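Local coordinates for protein flavodoxin (PDB 5LJI) that binds flavin mononucleotide and probably serves as a low-potential electron donor to a number of redox enzymes, at residues V7-T12 against P65-D70; Y85-S90 against R107-T112; S90-Y95 against K122-A127. All coordinates share one frame; numbering follows the deposited sequence.

Interaction 1: V7-T12 against P65-D70; sequences VFASMT and PDEMMD. With FMN (flavin mononucleotide), chain C.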
loop_
_atom_site.group_PDB
_atom_site.type_symbol
_atom_site.label_atom_id
_atom_site.label_comp_id
_atom_site.label_asym_id
_atom_site.label_seq_id
_atom_site.Cartn_x
_atom_site.Cartn_y
_atom_site.Cartn_z
ATOM N N VAL A 7 -3.833 4.411 -0.314
ATOM C CA VAL A 7 -3.441 5.221 -1.437
ATOM C C VAL A 7 -2.744 4.397 -2.520
ATOM O O VAL A 7 -1.792 3.683 -2.241
ATOM C CB VAL A 7 -2.527 6.392 -0.944
ATOM C CG1 VAL A 7 -2.112 7.233 -2.143
ATOM C CG2 VAL A 7 -3.230 7.291 0.088
ATOM N N PHE A 8 -3.225 4.477 -3.771
ATOM C CA PHE A 8 -2.733 3.670 -4.866
ATOM C C PHE A 8 -2.299 4.489 -6.130
ATOM O O PHE A 8 -2.792 5.580 -6.387
ATOM C CB PHE A 8 -3.760 2.623 -5.256
ATOM C CG PHE A 8 -4.911 3.151 -6.080
ATOM C CD1 PHE A 8 -6.029 3.730 -5.458
ATOM C CD2 PHE A 8 -4.864 3.138 -7.486
ATOM C CE1 PHE A 8 -7.056 4.302 -6.217
ATOM C CE2 PHE A 8 -5.928 3.664 -8.269
ATOM C CZ PHE A 8 -7.028 4.250 -7.620
ATOM N N ALA A 9 -1.385 3.917 -6.906
ATOM C CA ALA A 9 -1.078 4.374 -8.264
ATOM C C ALA A 9 -1.268 3.171 -9.160
ATOM O O ALA A 9 -0.977 2.053 -8.747
ATOM C CB ALA A 9 0.340 4.858 -8.354
ATOM N N SER A 10 -1.874 3.389 -10.317
ATOM C CA SER A 10 -2.120 2.328 -11.281
ATOM C C SER A 10 -2.325 2.930 -12.657
ATOM O O SER A 10 -3.167 3.809 -12.837
ATOM C CB SER A 10 -3.356 1.518 -10.901
ATOM O OG SER A 10 -3.480 0.386 -11.770
HETATM N N MSE A 11 -1.569 2.446 -13.631
HETATM C CA MSE A 11 -1.682 2.927 -14.985
HETATM C C MSE A 11 -2.569 2.024 -15.782
HETATM O O MSE A 11 -3.333 2.474 -16.592
HETATM C CB MSE A 11 -0.285 2.936 -15.568
HETATM C CG MSE A 11 -0.118 3.978 -16.660
HETATM SE SE MSE A 11 1.813 4.037 -17.143
HETATM C CE MSE A 11 2.005 2.243 -17.950
ATOM N N THR A 12 -2.477 0.728 -15.566
ATOM C CA THR A 12 -3.275 -0.203 -16.328
ATOM C C THR A 12 -4.169 -1.039 -15.450
ATOM O O THR A 12 -4.671 -2.049 -15.889
ATOM C CB THR A 12 -2.363 -1.123 -17.182
ATOM O OG1 THR A 12 -1.658 -2.048 -16.352
ATOM C CG2 THR A 12 -1.357 -0.287 -17.957
ATOM N N PRO A 65 6.479 4.818 -9.632
ATOM C CA PRO A 65 5.759 5.503 -10.687
ATOM C C PRO A 65 5.918 7.061 -10.582
ATOM O O PRO A 65 5.840 7.620 -9.492
ATOM C CB PRO A 65 4.315 5.079 -10.427
ATOM C CG PRO A 65 4.428 3.770 -9.667
ATOM C CD PRO A 65 5.578 4.047 -8.756
ATOM N N ASP A 66 6.123 7.723 -11.715
ATOM C CA ASP A 66 6.186 9.211 -11.861
ATOM C C ASP A 66 5.173 9.936 -10.994
ATOM O O ASP A 66 5.516 10.840 -10.193
ATOM C CB ASP A 66 5.915 9.546 -13.361
ATOM C CG ASP A 66 6.246 11.002 -13.759
ATOM O OD1 ASP A 66 6.661 11.813 -12.894
ATOM O OD2 ASP A 66 6.086 11.333 -14.980
ATOM N N GLU A 67 3.917 9.517 -11.138
ATOM C CA GLU A 67 2.803 10.110 -10.418
ATOM C C GLU A 67 2.849 9.896 -8.881
ATOM O O GLU A 67 2.079 10.539 -8.184
ATOM C CB GLU A 67 1.461 9.621 -10.986
ATOM C CG GLU A 67 1.076 8.183 -10.642
ATOM C CD GLU A 67 1.567 7.172 -11.678
ATOM O OE1 GLU A 67 2.600 7.412 -12.361
ATOM O OE2 GLU A 67 0.946 6.111 -11.786
HETATM N N MSE A 68 3.735 9.017 -8.380
HETATM C CA MSE A 68 3.758 8.594 -6.954
HETATM C C MSE A 68 4.830 9.376 -6.259
HETATM O O MSE A 68 4.915 9.360 -5.049
HETATM C CB MSE A 68 4.166 7.119 -6.772
HETATM C CG MSE A 68 3.174 6.088 -6.211
HETATM SE SE MSE A 68 2.115 6.821 -4.695
HETATM C CE MSE A 68 1.052 5.175 -4.473
HETATM N N MSE A 69 5.652 10.075 -7.038
HETATM C CA MSE A 69 6.907 10.701 -6.572
HETATM C C MSE A 69 6.684 11.736 -5.534
HETATM O O MSE A 69 7.353 11.737 -4.504
HETATM C CB MSE A 69 7.690 11.343 -7.742
HETATM C CG MSE A 69 9.188 11.638 -7.465
HETATM SE SE MSE A 69 10.073 12.667 -8.949
HETATM C CE MSE A 69 9.927 11.091 -10.138
ATOM N N ASP A 70 5.756 12.648 -5.806
ATOM C CA ASP A 70 5.405 13.662 -4.873
ATOM C C ASP A 70 4.954 13.059 -3.554
ATOM O O ASP A 70 5.318 13.537 -2.471
ATOM C CB ASP A 70 4.253 14.460 -5.450
ATOM C CG ASP A 70 4.538 15.899 -5.438
ATOM O OD1 ASP A 70 4.556 16.457 -4.288
ATOM O OD2 ASP A 70 4.839 16.415 -6.581
HETATM N N1 FMN C . 7.780 -4.607 -12.614
HETATM C C2 FMN C . 8.647 -4.838 -11.634
HETATM O O2 FMN C . 8.382 -5.656 -10.705
HETATM N N3 FMN C . 9.830 -4.218 -11.657
HETATM C C4 FMN C . 10.246 -3.377 -12.627
HETATM O O4 FMN C . 11.396 -2.890 -12.652
HETATM C C4A FMN C . 9.339 -3.065 -13.715
HETATM N N5 FMN C . 9.657 -2.234 -14.716
HETATM C C5A FMN C . 8.765 -2.024 -15.685
HETATM C C6 FMN C . 9.072 -1.169 -16.703
HETATM C C7 FMN C . 8.136 -0.929 -17.707
HETATM C C7M FMN C . 8.473 -0.007 -18.850
HETATM C C8 FMN C . 6.808 -1.588 -17.680
HETATM C C8M FMN C . 5.781 -1.351 -18.771
HETATM C C9 FMN C . 6.497 -2.454 -16.661
HETATM C C9A FMN C . 7.415 -2.670 -15.645
HETATM N N10 FMN C . 7.104 -3.506 -14.614
HETATM C C10 FMN C . 8.048 -3.759 -13.628
HETATM C "C1'" FMN C . 5.824 -4.224 -14.505
HETATM C "C2'" FMN C . 4.634 -3.332 -14.071
HETATM O "O2'" FMN C . 4.856 -2.753 -12.777
HETATM C "C3'" FMN C . 3.398 -4.239 -14.126
HETATM O "O3'" FMN C . 3.076 -4.201 -15.528
HETATM C "C4'" FMN C . 2.223 -3.763 -13.272
HETATM O "O4'" FMN C . 1.246 -4.772 -13.360
HETATM C "C5'" FMN C . 1.654 -2.426 -13.696
HETATM O "O5'" FMN C . 0.696 -1.948 -12.721
HETATM P P FMN C . -0.664 -1.208 -13.133
HETATM O O1P FMN C . -1.438 -2.207 -13.979
HETATM O O2P FMN C . -0.373 0.069 -13.898
HETATM O O3P FMN C . -1.392 -0.986 -11.751
#

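Interaction 2: Y85-S90 against R107-T112; sequences YGVVGS and RVFVST. With FMN (flavin mononucleotide), chain C.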
loop_
_atom_site.group_PDB
_atom_site.type_symbol
_atom_site.label_atom_id
_atom_site.label_comp_id
_atom_site.label_asym_id
_atom_site.label_seq_id
_atom_site.Cartn_x
_atom_site.Cartn_y
_atom_site.Cartn_z
ATOM N N TYR A 85 1.092 0.384 9.383
ATOM C CA TYR A 85 1.246 0.501 7.936
ATOM C C TYR A 85 1.376 -0.864 7.319
ATOM O O TYR A 85 1.747 -1.811 8.005
ATOM C CB TYR A 85 2.432 1.385 7.569
ATOM C CG TYR A 85 3.804 0.720 7.596
ATOM C CD1 TYR A 85 4.261 0.021 6.472
ATOM C CD2 TYR A 85 4.640 0.766 8.734
ATOM C CE1 TYR A 85 5.469 -0.600 6.462
ATOM C CE2 TYR A 85 5.919 0.165 8.713
ATOM C CZ TYR A 85 6.300 -0.514 7.569
ATOM O OH TYR A 85 7.473 -1.164 7.432
ATOM N N GLY A 86 1.052 -0.953 6.028
ATOM C CA GLY A 86 1.308 -2.117 5.214
ATOM C C GLY A 86 1.447 -1.633 3.800
ATOM O O GLY A 86 0.951 -0.537 3.465
ATOM N N VAL A 87 2.161 -2.415 2.992
ATOM C CA VAL A 87 2.482 -2.084 1.594
ATOM C C VAL A 87 2.178 -3.283 0.717
ATOM O O VAL A 87 2.516 -4.427 1.067
ATOM C CB VAL A 87 3.958 -1.614 1.389
ATOM C CG1 VAL A 87 4.142 -0.966 0.029
ATOM C CG2 VAL A 87 4.387 -0.584 2.428
ATOM N N VAL A 88 1.512 -3.017 -0.416
ATOM C CA VAL A 88 1.242 -4.033 -1.444
ATOM C C VAL A 88 1.532 -3.452 -2.814
ATOM O O VAL A 88 1.598 -2.228 -2.976
ATOM C CB VAL A 88 -0.237 -4.509 -1.413
ATOM C CG1 VAL A 88 -0.607 -5.067 -0.020
ATOM C CG2 VAL A 88 -1.214 -3.407 -1.848
ATOM N N GLY A 89 1.647 -4.304 -3.820
ATOM C CA GLY A 89 2.090 -3.839 -5.117
ATOM C C GLY A 89 1.922 -4.863 -6.217
ATOM O O GLY A 89 1.797 -6.038 -5.953
ATOM N N SER A 90 1.927 -4.377 -7.454
ATOM C CA SER A 90 1.989 -5.185 -8.624
ATOM C C SER A 90 3.273 -4.837 -9.351
ATOM O O SER A 90 3.674 -3.695 -9.461
ATOM C CB SER A 90 0.827 -4.945 -9.588
ATOM O OG SER A 90 0.911 -5.817 -10.699
ATOM N N ARG A 107 10.504 0.874 3.469
ATOM C CA ARG A 107 11.566 1.535 4.201
ATOM C C ARG A 107 11.266 3.009 4.463
ATOM O O ARG A 107 11.629 3.540 5.503
ATOM C CB ARG A 107 12.932 1.349 3.508
ATOM C CG ARG A 107 13.096 2.064 2.186
ATOM C CD ARG A 107 14.547 2.412 1.896
ATOM N NE ARG A 107 14.645 3.125 0.627
ATOM C CZ ARG A 107 14.893 2.546 -0.545
ATOM N NH1 ARG A 107 15.098 1.238 -0.621
ATOM N NH2 ARG A 107 14.934 3.289 -1.646
ATOM N N VAL A 108 10.553 3.687 3.575
ATOM C CA VAL A 108 10.080 5.004 3.977
ATOM C C VAL A 108 9.065 4.939 5.147
ATOM O O VAL A 108 9.155 5.690 6.100
ATOM C CB VAL A 108 9.477 5.780 2.816
ATOM C CG1 VAL A 108 8.890 7.073 3.351
ATOM C CG2 VAL A 108 10.544 6.072 1.777
ATOM N N PHE A 109 8.072 4.063 5.078
ATOM C CA PHE A 109 7.202 3.940 6.206
ATOM C C PHE A 109 7.960 3.770 7.541
ATOM O O PHE A 109 7.631 4.418 8.538
ATOM C CB PHE A 109 6.173 2.795 6.016
ATOM C CG PHE A 109 4.847 3.267 5.470
ATOM C CD1 PHE A 109 4.099 4.203 6.143
ATOM C CD2 PHE A 109 4.340 2.749 4.287
ATOM C CE1 PHE A 109 2.878 4.643 5.650
ATOM C CE2 PHE A 109 3.128 3.153 3.820
ATOM C CZ PHE A 109 2.403 4.097 4.491
ATOM N N VAL A 110 8.945 2.890 7.547
ATOM C CA VAL A 110 9.676 2.590 8.757
ATOM C C VAL A 110 10.289 3.890 9.327
ATOM O O VAL A 110 10.227 4.149 10.532
ATOM C CB VAL A 110 10.795 1.557 8.481
ATOM C CG1 VAL A 110 11.658 1.406 9.726
ATOM C CG2 VAL A 110 10.195 0.194 8.120
ATOM N N SER A 111 10.853 4.694 8.434
ATOM C CA SER A 111 11.377 6.044 8.766
ATOM C C SER A 111 10.426 6.919 9.498
ATOM O O SER A 111 10.869 7.753 10.252
ATOM C CB SER A 111 11.712 6.848 7.527
ATOM O OG SER A 111 12.749 6.211 6.881
ATOM N N THR A 112 9.145 6.815 9.188
ATOM C CA THR A 112 8.138 7.700 9.772
ATOM C C THR A 112 7.815 7.302 11.221
ATOM O O THR A 112 7.086 8.013 11.900
ATOM C CB THR A 112 6.806 7.650 8.958
ATOM O OG1 THR A 112 6.229 6.348 9.054
ATOM C CG2 THR A 112 7.032 7.960 7.465
HETATM N N1 FMN C . 7.780 -4.607 -12.614
HETATM C C2 FMN C . 8.647 -4.838 -11.634
HETATM O O2 FMN C . 8.382 -5.656 -10.705
HETATM N N3 FMN C . 9.830 -4.218 -11.657
HETATM C C4 FMN C . 10.246 -3.377 -12.627
HETATM O O4 FMN C . 11.396 -2.890 -12.652
HETATM C C4A FMN C . 9.339 -3.065 -13.715
HETATM N N5 FMN C . 9.657 -2.234 -14.716
HETATM C C5A FMN C . 8.765 -2.024 -15.685
HETATM C C6 FMN C . 9.072 -1.169 -16.703
HETATM C C7 FMN C . 8.136 -0.929 -17.707
HETATM C C7M FMN C . 8.473 -0.007 -18.850
HETATM C C8 FMN C . 6.808 -1.588 -17.680
HETATM C C8M FMN C . 5.781 -1.351 -18.771
HETATM C C9 FMN C . 6.497 -2.454 -16.661
HETATM C C9A FMN C . 7.415 -2.670 -15.645
HETATM N N10 FMN C . 7.104 -3.506 -14.614
HETATM C C10 FMN C . 8.048 -3.759 -13.628
HETATM C "C1'" FMN C . 5.824 -4.224 -14.505
HETATM C "C2'" FMN C . 4.634 -3.332 -14.071
HETATM O "O2'" FMN C . 4.856 -2.753 -12.777
HETATM C "C3'" FMN C . 3.398 -4.239 -14.126
HETATM O "O3'" FMN C . 3.076 -4.201 -15.528
HETATM C "C4'" FMN C . 2.223 -3.763 -13.272
HETATM O "O4'" FMN C . 1.246 -4.772 -13.360
HETATM C "C5'" FMN C . 1.654 -2.426 -13.696
HETATM O "O5'" FMN C . 0.696 -1.948 -12.721
HETATM P P FMN C . -0.664 -1.208 -13.133
HETATM O O1P FMN C . -1.438 -2.207 -13.979
HETATM O O2P FMN C . -0.373 0.069 -13.898
HETATM O O3P FMN C . -1.392 -0.986 -11.751
#

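Interaction 3: S90-Y95 against K122-A127; sequences SGDTFY and KVDLSA. With FMN (flavin mononucleotide), chain C.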
loop_
_atom_site.group_PDB
_atom_site.type_symbol
_atom_site.label_atom_id
_atom_site.label_comp_id
_atom_site.label_asym_id
_atom_site.label_seq_id
_atom_site.Cartn_x
_atom_site.Cartn_y
_atom_site.Cartn_z
ATOM N N SER A 90 1.927 -4.377 -7.454
ATOM C CA SER A 90 1.989 -5.185 -8.624
ATOM C C SER A 90 3.273 -4.837 -9.351
ATOM O O SER A 90 3.674 -3.695 -9.461
ATOM C CB SER A 90 0.827 -4.945 -9.588
ATOM O OG SER A 90 0.911 -5.817 -10.699
ATOM N N GLY A 91 3.911 -5.876 -9.839
ATOM C CA GLY A 91 5.063 -5.764 -10.715
ATOM C C GLY A 91 4.993 -6.913 -11.725
ATOM O O GLY A 91 3.895 -7.372 -12.082
ATOM N N ASP A 92 6.171 -7.361 -12.141
ATOM C CA ASP A 92 6.351 -8.307 -13.234
ATOM C C ASP A 92 7.673 -9.070 -12.987
ATOM O O ASP A 92 8.760 -8.513 -13.050
ATOM C CB ASP A 92 6.409 -7.565 -14.582
ATOM C CG ASP A 92 6.450 -8.519 -15.787
ATOM O OD1 ASP A 92 6.730 -9.717 -15.620
ATOM O OD2 ASP A 92 6.189 -8.035 -16.901
ATOM N N THR A 93 7.530 -10.358 -12.735
ATOM C CA THR A 93 8.602 -11.267 -12.325
ATOM C C THR A 93 9.664 -11.469 -13.411
ATOM O O THR A 93 10.677 -12.121 -13.209
ATOM C CB THR A 93 7.957 -12.601 -11.868
ATOM O OG1 THR A 93 8.801 -13.264 -10.947
ATOM C CG2 THR A 93 7.595 -13.523 -13.029
ATOM N N PHE A 94 9.425 -10.850 -14.555
ATOM C CA PHE A 94 10.394 -10.685 -15.601
ATOM C C PHE A 94 11.624 -9.967 -15.082
ATOM O O PHE A 94 12.755 -10.305 -15.450
ATOM C CB PHE A 94 9.706 -9.897 -16.723
ATOM C CG PHE A 94 10.539 -9.660 -17.949
ATOM C CD1 PHE A 94 11.334 -10.667 -18.505
ATOM C CD2 PHE A 94 10.468 -8.433 -18.600
ATOM C CE1 PHE A 94 12.078 -10.427 -19.658
ATOM C CE2 PHE A 94 11.199 -8.189 -19.743
ATOM C CZ PHE A 94 11.990 -9.192 -20.284
ATOM N N TYR A 95 11.376 -8.964 -14.246
ATOM C CA TYR A 95 12.426 -8.145 -13.614
ATOM C C TYR A 95 12.968 -8.830 -12.341
ATOM O O TYR A 95 12.220 -9.455 -11.574
ATOM C CB TYR A 95 11.869 -6.737 -13.325
ATOM C CG TYR A 95 11.259 -6.103 -14.564
ATOM C CD1 TYR A 95 9.891 -6.266 -14.879
ATOM C CD2 TYR A 95 12.037 -5.417 -15.452
ATOM C CE1 TYR A 95 9.341 -5.727 -16.039
ATOM C CE2 TYR A 95 11.496 -4.866 -16.604
ATOM C CZ TYR A 95 10.155 -5.051 -16.898
ATOM O OH TYR A 95 9.641 -4.510 -18.032
ATOM N N LYS A 122 3.649 -8.689 -2.679
ATOM C CA LYS A 122 4.090 -8.365 -4.010
ATOM C C LYS A 122 3.322 -9.241 -4.940
ATOM O O LYS A 122 3.225 -10.471 -4.716
ATOM C CB LYS A 122 5.591 -8.646 -4.105
ATOM C CG LYS A 122 6.387 -7.877 -3.061
ATOM C CD LYS A 122 7.912 -8.036 -3.254
ATOM C CE LYS A 122 8.641 -7.128 -2.270
ATOM N NZ LYS A 122 10.116 -7.117 -2.497
ATOM N N VAL A 123 2.731 -8.632 -5.974
ATOM C CA VAL A 123 1.952 -9.404 -6.922
ATOM C C VAL A 123 2.553 -9.301 -8.312
ATOM O O VAL A 123 2.964 -8.215 -8.795
ATOM C CB VAL A 123 0.451 -8.968 -6.952
ATOM C CG1 VAL A 123 -0.309 -9.749 -8.013
ATOM C CG2 VAL A 123 -0.181 -9.146 -5.578
ATOM N N ASP A 124 2.585 -10.460 -8.960
ATOM C CA ASP A 124 3.144 -10.586 -10.283
ATOM C C ASP A 124 1.990 -10.239 -11.232
ATOM O O ASP A 124 1.095 -10.991 -11.365
ATOM C CB ASP A 124 3.604 -12.040 -10.515
ATOM C CG ASP A 124 4.425 -12.219 -11.806
ATOM O OD1 ASP A 124 4.863 -11.226 -12.428
ATOM O OD2 ASP A 124 4.631 -13.399 -12.176
ATOM N N LEU A 125 2.097 -9.094 -11.890
ATOM C CA LEU A 125 1.084 -8.624 -12.833
ATOM C C LEU A 125 -0.327 -8.622 -12.227
ATOM O O LEU A 125 -0.550 -7.951 -11.195
ATOM C CB LEU A 125 1.192 -9.361 -14.180
ATOM C CG LEU A 125 2.518 -9.010 -14.877
ATOM C CD1 LEU A 125 2.815 -10.017 -15.985
ATOM C CD2 LEU A 125 2.516 -7.620 -15.466
ATOM N N SER A 126 -1.275 -9.293 -12.853
ATOM C CA SER A 126 -2.637 -9.312 -12.360
ATOM C C SER A 126 -2.749 -10.296 -11.234
ATOM O O SER A 126 -2.065 -11.319 -11.211
ATOM C CB SER A 126 -3.664 -9.769 -13.424
ATOM O OG SER A 126 -3.318 -9.356 -14.737
ATOM N N ALA A 127 -3.688 -10.042 -10.328
ATOM C CA ALA A 127 -3.861 -10.948 -9.202
ATOM C C ALA A 127 -4.651 -12.204 -9.559
ATOM O O ALA A 127 -5.635 -12.150 -10.297
ATOM C CB ALA A 127 -4.580 -10.228 -8.079
HETATM N N1 FMN C . 7.780 -4.607 -12.614
HETATM C C2 FMN C . 8.647 -4.838 -11.634
HETATM O O2 FMN C . 8.382 -5.656 -10.705
HETATM N N3 FMN C . 9.830 -4.218 -11.657
HETATM C C4 FMN C . 10.246 -3.377 -12.627
HETATM O O4 FMN C . 11.396 -2.890 -12.652
HETATM C C4A FMN C . 9.339 -3.065 -13.715
HETATM N N5 FMN C . 9.657 -2.234 -14.716
HETATM C C5A FMN C . 8.765 -2.024 -15.685
HETATM C C6 FMN C . 9.072 -1.169 -16.703
HETATM C C7 FMN C . 8.136 -0.929 -17.707
HETATM C C7M FMN C . 8.473 -0.007 -18.850
HETATM C C8 FMN C . 6.808 -1.588 -17.680
HETATM C C8M FMN C . 5.781 -1.351 -18.771
HETATM C C9 FMN C . 6.497 -2.454 -16.661
HETATM C C9A FMN C . 7.415 -2.670 -15.645
HETATM N N10 FMN C . 7.104 -3.506 -14.614
HETATM C C10 FMN C . 8.048 -3.759 -13.628
HETATM C "C1'" FMN C . 5.824 -4.224 -14.505
HETATM C "C2'" FMN C . 4.634 -3.332 -14.071
HETATM O "O2'" FMN C . 4.856 -2.753 -12.777
HETATM C "C3'" FMN C . 3.398 -4.239 -14.126
HETATM O "O3'" FMN C . 3.076 -4.201 -15.528
HETATM C "C4'" FMN C . 2.223 -3.763 -13.272
HETATM O "O4'" FMN C . 1.246 -4.772 -13.360
HETATM C "C5'" FMN C . 1.654 -2.426 -13.696
HETATM O "O5'" FMN C . 0.696 -1.948 -12.721
HETATM P P FMN C . -0.664 -1.208 -13.133
HETATM O O1P FMN C . -1.438 -2.207 -13.979
HETATM O O2P FMN C . -0.373 0.069 -13.898
HETATM O O3P FMN C . -1.392 -0.986 -11.751
#

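Interaction 1: V7-T12 against P65-D70
Ala9 and Met68 mark the closest backbone approach, their CA atoms 6.6 Å apart, where the chain leaving strand 3-8 passes the turn that leads into helix 69-75. A backbone bond from Met68 N to Pro65 O closes that turn. The CB of Ala9 points at it and is received by three residues. It lies 3.8 Å from CG of Met68, 3.7 Å from OE2 of Glu67 and, more loosely, near CG of Pro65. Met68, a selenomethionine, bends at its second torsion (chi2 -41°). This brings its methyl CE back to the strand, 3.7 Å from Ala9 N and close to Phe8 C. CE of Met68 also lies 4.4 Å from CG1 of Val7. OE2 of Glu67 rests on Ala9 CB while its hydrogen bond goes to the hydroxyl of Tyr57 on strand 51-57. Beyond Ala9 the chain becomes the phosphate-binding loop of the flavodoxin fold. Met11 N and Thr12 N both donate to O2P of FMN, the latter at 2.8 Å. The hydroxyls of Ser10 and Thr12 bind O3P and O1P. The buried packing on Val7 and Ala9 is largely apolar and probably helps to hold the strand end from which this loop binds the phosphate.

Interaction 2: Y85-S90 against R107-T112
The rings of Tyr85 and Phe109 lie nearly parallel, with planes 12° apart, but their centres are offset, 4.7 Å apart, so there is little direct stacking. CB of each residue lies over one face of the other's ring. CB of Phe109 stands over the centre of the Tyr85 ring, 3.3 Å from its centroid. CB of Tyr85 lies over the Phe109 ring in turn, offset toward the rim and 3.7 Å from the centroid. The two form a reciprocal pair of CH-pi contacts. CG of Tyr85 is held between its backbone N and carbonyl carbon (chi1 82°), which lays the ring back across CB of Phe109. Val87 approaches the Phe109 ring obliquely, its CG2 3.8 Å from CD2. At the hydroxyl end of Tyr85, CG2 of Val110 comes in obliquely, 3.1 Å from OH of Tyr85. That hydroxyl has its polar partner in Asp106, one helical turn before Val110.

The strand and helix segments run antiparallel at 168°, with axes 9.3 Å apart, as expected within a beta-alpha-beta unit. Here helix 100-111 packs on strand 84-91 before the chain returns as strand 115-124. Phe109 also reaches Ala52 and Val54 of strand 51-57 and Leu75 of helix 69-75. The contact between helix and strand is thus apolar and aromatic, and its one buried phenol keeps a hydrogen-bonding partner in Asp106.

Interaction 3: S90-Y95 against K122-A127
Gly91 is bonded to the neighbouring strand through both its amide and its carbonyl. Its N donates to Val123 O at 2.7 Å in a nearly straight bond (166°), and its O accepts from Leu125 N. OG of Ser90 donates to Leu125 O at 2.6 Å and also accepts from O4' of FMN, so one hydroxyl joins residues 122-127 to the ribityl chain. Thr93 N meets OD1 of Asp124 at 2.8 Å, from above the carboxylate plane. These bonds join the C-terminal ends of neighbouring parallel strands 84-91 and 115-124, the end of the flavodoxin sheet where the flavin binds. From there residues 92-95 turn over the isoalloxazine. Asp92 N donates to O2 of FMN, and OD1 of Asp92 takes the amide of Phe94, forming an Asx turn. The Tyr95 ring lies with one face over C4A of the flavin, and CD2 of Phe94 is above its opposite face. The OD1 atoms of Asp92 and Asp124 come within 4.0 Å, a repulsion probably eased by the amide each OD1 accepts. Leu125 lies alongside Asp92, and CD1 of Leu125 is 3.9 Å from CG of Asp92. Its other methyl, CD2, turns to the ribityl chain, 3.5 Å from O3' of FMN.

From the N terminus, residues 7-12 carry the end of strand 3-8 and the loop after it. Interaction 1 closes the first loop when residues 65-70 lead into helix 69-75, and joins that strand end to the turn before the helix. This is complete before strand 84-91 begins, so interaction 1 is in series with the other two. Interaction 2 opens on that strand and closes at the end of helix 100-111. Interaction 3 opens at Ser90, which both share, and closes later on strand 115-124, so the two cross. They also meet through Gly89 O and Val123 N, probably hydrogen-bonded. Together they bind strand 84-91, helix 100-111 and strand 115-124 into one unit. All three include residues that touch FMN.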